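Local coordinates for cytosolic phospholipase A2 delta (Homo sapiens, PDB 5IZ5), which hydrolyses the sn-2 acyl ester of glycerophospholipids in a calcium-dependent manner, with a preference for linoleic acid at that position, at residues A454-E457 / L463-Y466; A372-D377 / R383-P388. The protein carries 3 engineered substitutions. All coordinates share one frame; numbering follows the deposited sequence.

Contact 1. Residues A454-E457 / L463-Y466; sequences AALE and LPLY
L456 meets L463 and P464 through the two methyls at its tip. Its CB points toward the strand, and chi1 of -51° turns CG anti to the carbonyl carbon. CB and CG themselves make no close approach to 463-466; the methyls, farthest along the side chain, make the contact. The L456 and L463 side chains cross obliquely, and L456 CD1 comes to 3.5 Å from L463 CD1, tighter than usual for two methyl groups. L456 CD2 lies 4.0 Å from L463 CA and equally far from P464 CD, the ring carbon next to the proline nitrogen. L463 answers with chi1 of 178°, which places CG beside its carbonyl carbon and lets one methyl swing in although its CB does not point at the loop. Branched leucine suits this buried place because one stem serves two neighbours; proline adds a compact, apolar ring. No hydrogen bond links the segments. The loop is held separately, L456 O accepting from R300 NH2 and A455 O from N461 ND2. L456 and L463 both pack on F297 of helix 292-313, and L463 pairs by backbone with T359 and F361, placing the contact at the start of strand 463-471, which runs parallel to its neighbour 360-363.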
# COMPACT_ATOMS: atom_id res chain seq x y z
N ALA B 454 6.97 -21.18 1.95
CA ALA B 454 7.44 -22.48 2.43
C ALA B 454 6.89 -22.79 3.82
O ALA B 454 6.61 -23.95 4.13
CB ALA B 454 8.96 -22.53 2.42
N ALA B 455 6.72 -21.76 4.65
CA ALA B 455 6.13 -21.92 5.99
C ALA B 455 4.65 -22.29 5.97
O ALA B 455 4.07 -22.60 7.01
CB ALA B 455 6.33 -20.65 6.79
N LEU B 456 4.02 -22.25 4.79
CA LEU B 456 2.60 -22.51 4.65
C LEU B 456 2.28 -23.73 3.77
O LEU B 456 1.11 -24.04 3.55
CB LEU B 456 1.93 -21.29 4.04
CG LEU B 456 2.19 -19.94 4.70
CD1 LEU B 456 1.57 -18.83 3.87
CD2 LEU B 456 1.66 -19.91 6.13
N GLU B 457 3.31 -24.42 3.28
CA GLU B 457 3.11 -25.46 2.25
C GLU B 457 2.32 -26.67 2.77
O GLU B 457 1.57 -27.28 2.02
CB GLU B 457 4.43 -25.86 1.58
CG GLU B 457 5.50 -26.42 2.49
CD GLU B 457 6.85 -26.49 1.80
OE1 GLU B 457 6.89 -26.46 0.55
OE2 GLU B 457 7.88 -26.58 2.51
N LEU B 463 -1.42 -18.16 8.36
CA LEU B 463 -1.10 -17.22 7.28
C LEU B 463 -0.77 -15.84 7.90
O LEU B 463 -1.61 -15.27 8.59
CB LEU B 463 -2.27 -17.07 6.31
CG LEU B 463 -2.05 -16.07 5.17
CD1 LEU B 463 -1.11 -16.64 4.12
CD2 LEU B 463 -3.36 -15.67 4.52
N PRO B 464 0.44 -15.32 7.64
CA PRO B 464 0.83 -14.02 8.17
C PRO B 464 0.36 -12.86 7.28
O PRO B 464 0.52 -12.92 6.06
CB PRO B 464 2.35 -14.09 8.20
CG PRO B 464 2.69 -14.97 7.06
CD PRO B 464 1.54 -15.93 6.87
N LEU B 465 -0.21 -11.84 7.90
CA LEU B 465 -0.73 -10.67 7.19
C LEU B 465 -0.11 -9.40 7.75
O LEU B 465 -0.29 -9.07 8.93
CB LEU B 465 -2.25 -10.64 7.31
CG LEU B 465 -2.97 -11.83 6.64
CD1 LEU B 465 -4.35 -12.06 7.22
CD2 LEU B 465 -3.05 -11.64 5.13
N TYR B 466 0.64 -8.68 6.92
CA TYR B 466 1.33 -7.47 7.33
C TYR B 466 0.63 -6.29 6.67
O TYR B 466 0.32 -6.34 5.47
CB TYR B 466 2.79 -7.50 6.89
CG TYR B 466 3.58 -8.78 7.18
CD1 TYR B 466 4.52 -8.83 8.21
CD2 TYR B 466 3.43 -9.91 6.38
CE1 TYR B 466 5.27 -9.97 8.46
CE2 TYR B 466 4.18 -11.07 6.63
CZ TYR B 466 5.10 -11.09 7.66
OH TYR B 466 5.86 -12.22 7.92

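Contact 2. Residues A372-D377 / R383-P388; sequences AHLYGD and RDLEGP
P388 is met by two neighbours in sequence, H373 and L374, whose side chains each cross it at about a right angle. H373 has CG anti to its backbone N (chi1 179°), which carries the imidazole out to P388; there CE1 lies 3.8 Å from P388 CB, an oblique approach to the ring. Its ND1 is hydrogen-bonded to Y343 OH and the ring stacks on Y391, two partners that fix how the imidazole is turned. L374 differs, its CG lying anti to the carbonyl carbon (chi1 -70°), and its CD2 touches both P388 CB at 3.7 Å and L385 CD2 at 3.8 Å. Leucines suit this place, since both also pack on L346 of helix 335-351, and proline fits the first turn of a helix, where its missing N-H costs no helical bond. Before that turn D384 supplies a weak capping bond, OD2 accepting from E386 N at 3.3 Å.

At the outer end D377 and R383 form a salt bridge, D377 OD2 to R383 NH2 3.3 Å, with the carboxylate and guanidinium planes 54° apart. The arginine chain bends at chi2 and chi3 to bring NH2 round to the aspartate. D377 OD1 accepts from E379 N, so the connecting turn holds the same carboxylate. The chemistry thus divides into an apolar middle and a charged margin. The pairing at exposed R383 is tilted, NH2 nearest OD2 and NE a little farther off, without a hydrogen bond, and probably adds mainly electrostatic attraction; the fit of helix 367-375 against the turn and start of helix 386-397 rests on carbon contacts.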
# COMPACT_ATOMS: atom_id res chain seq x y z
N ALA B 372 8.29 -11.57 10.85
CA ALA B 372 9.28 -11.76 9.80
C ALA B 372 10.38 -12.73 10.23
O ALA B 372 10.75 -13.62 9.48
CB ALA B 372 9.89 -10.43 9.40
N HIS B 373 10.89 -12.55 11.44
CA HIS B 373 11.93 -13.45 11.93
C HIS B 373 11.43 -14.90 11.98
O HIS B 373 12.11 -15.81 11.51
CB HIS B 373 12.41 -13.03 13.32
CG HIS B 373 13.45 -13.94 13.88
ND1 HIS B 373 13.37 -14.47 15.15
CD2 HIS B 373 14.59 -14.43 13.34
CE1 HIS B 373 14.42 -15.24 15.37
NE2 HIS B 373 15.18 -15.24 14.28
N LEU B 374 10.25 -15.10 12.56
CA LEU B 374 9.71 -16.45 12.73
C LEU B 374 9.42 -17.13 11.40
O LEU B 374 9.80 -18.29 11.20
CB LEU B 374 8.45 -16.43 13.58
CG LEU B 374 8.66 -16.09 15.06
CD1 LEU B 374 7.32 -15.95 15.75
CD2 LEU B 374 9.53 -17.14 15.76
N TYR B 375 8.77 -16.41 10.49
CA TYR B 375 8.40 -16.98 9.20
C TYR B 375 9.60 -17.21 8.25
O TYR B 375 9.43 -17.79 7.18
CB TYR B 375 7.30 -16.16 8.53
CG TYR B 375 5.93 -16.46 9.08
CD1 TYR B 375 5.09 -17.38 8.46
CD2 TYR B 375 5.47 -15.85 10.25
CE1 TYR B 375 3.84 -17.66 8.96
CE2 TYR B 375 4.21 -16.13 10.76
CZ TYR B 375 3.40 -17.03 10.11
OH TYR B 375 2.16 -17.31 10.62
N GLY B 376 10.79 -16.78 8.64
CA GLY B 376 12.02 -17.23 8.00
C GLY B 376 12.32 -18.71 8.23
O GLY B 376 13.02 -19.33 7.42
N ASP B 377 11.81 -19.27 9.32
CA ASP B 377 11.87 -20.71 9.59
C ASP B 377 10.53 -21.34 9.19
O ASP B 377 9.51 -21.07 9.83
CB ASP B 377 12.14 -20.95 11.09
CG ASP B 377 12.08 -22.42 11.49
OD1 ASP B 377 11.93 -23.30 10.62
OD2 ASP B 377 12.17 -22.70 12.69
N ARG B 383 8.31 -25.77 16.30
CA ARG B 383 9.56 -25.87 17.02
C ARG B 383 9.54 -24.99 18.24
O ARG B 383 8.77 -24.03 18.31
CB ARG B 383 10.73 -25.49 16.11
CG ARG B 383 10.79 -26.44 14.92
CD ARG B 383 12.18 -26.94 14.55
NE ARG B 383 12.99 -25.98 13.81
CZ ARG B 383 14.14 -25.44 14.22
NH1 ARG B 383 14.67 -25.74 15.40
NH2 ARG B 383 14.77 -24.58 13.43
N ASP B 384 10.36 -25.35 19.21
CA ASP B 384 10.41 -24.64 20.47
C ASP B 384 10.70 -23.17 20.19
O ASP B 384 11.71 -22.84 19.58
CB ASP B 384 11.49 -25.26 21.38
CG ASP B 384 11.47 -24.70 22.79
OD1 ASP B 384 12.42 -24.98 23.54
OD2 ASP B 384 10.52 -23.98 23.17
N LEU B 385 9.79 -22.31 20.63
CA LEU B 385 9.94 -20.87 20.44
C LEU B 385 11.10 -20.28 21.24
O LEU B 385 11.57 -19.21 20.92
CB LEU B 385 8.64 -20.14 20.78
CG LEU B 385 7.61 -20.15 19.64
CD1 LEU B 385 6.22 -19.82 20.13
CD2 LEU B 385 8.03 -19.19 18.53
N GLU B 386 11.57 -21.00 22.26
CA GLU B 386 12.66 -20.51 23.10
C GLU B 386 13.95 -20.20 22.32
O GLU B 386 14.75 -19.38 22.76
CB GLU B 386 12.95 -21.50 24.23
CG GLU B 386 13.24 -20.84 25.57
CD GLU B 386 12.03 -20.15 26.17
OE1 GLU B 386 10.94 -20.78 26.19
OE2 GLU B 386 12.15 -19.00 26.63
N GLY B 387 14.15 -20.85 21.18
CA GLY B 387 15.29 -20.57 20.31
C GLY B 387 15.25 -19.16 19.72
O GLY B 387 16.16 -18.36 19.96
N PRO B 388 14.21 -18.85 18.93
CA PRO B 388 13.98 -17.49 18.43
C PRO B 388 13.91 -16.43 19.53
O PRO B 388 14.36 -15.30 19.31
CB PRO B 388 12.64 -17.61 17.71
CG PRO B 388 12.58 -19.02 17.26
CD PRO B 388 13.33 -19.84 18.27

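Overall arrangement
The two contacts follow one another along the chain, 372-377/383-388 closing before 454-457/463-466 opens, and their centres are 13 Å apart within the catalytic domain. Y375 joins them: belonging to the first segment of contact 2 but touching nothing in 383-388, it packs CE1 at 3.5 Å from P464 CG and CD1 at 3.9 Å from A455 CB, while its OH is hydrogen-bonded to P462 O just before the strand. Helix 367-375 therefore has the loop and strand of contact 1 against it as well as the start of helix 386-397. Both contacts lie away from the annotated sites, although this helix begins just after the nucleophile S365.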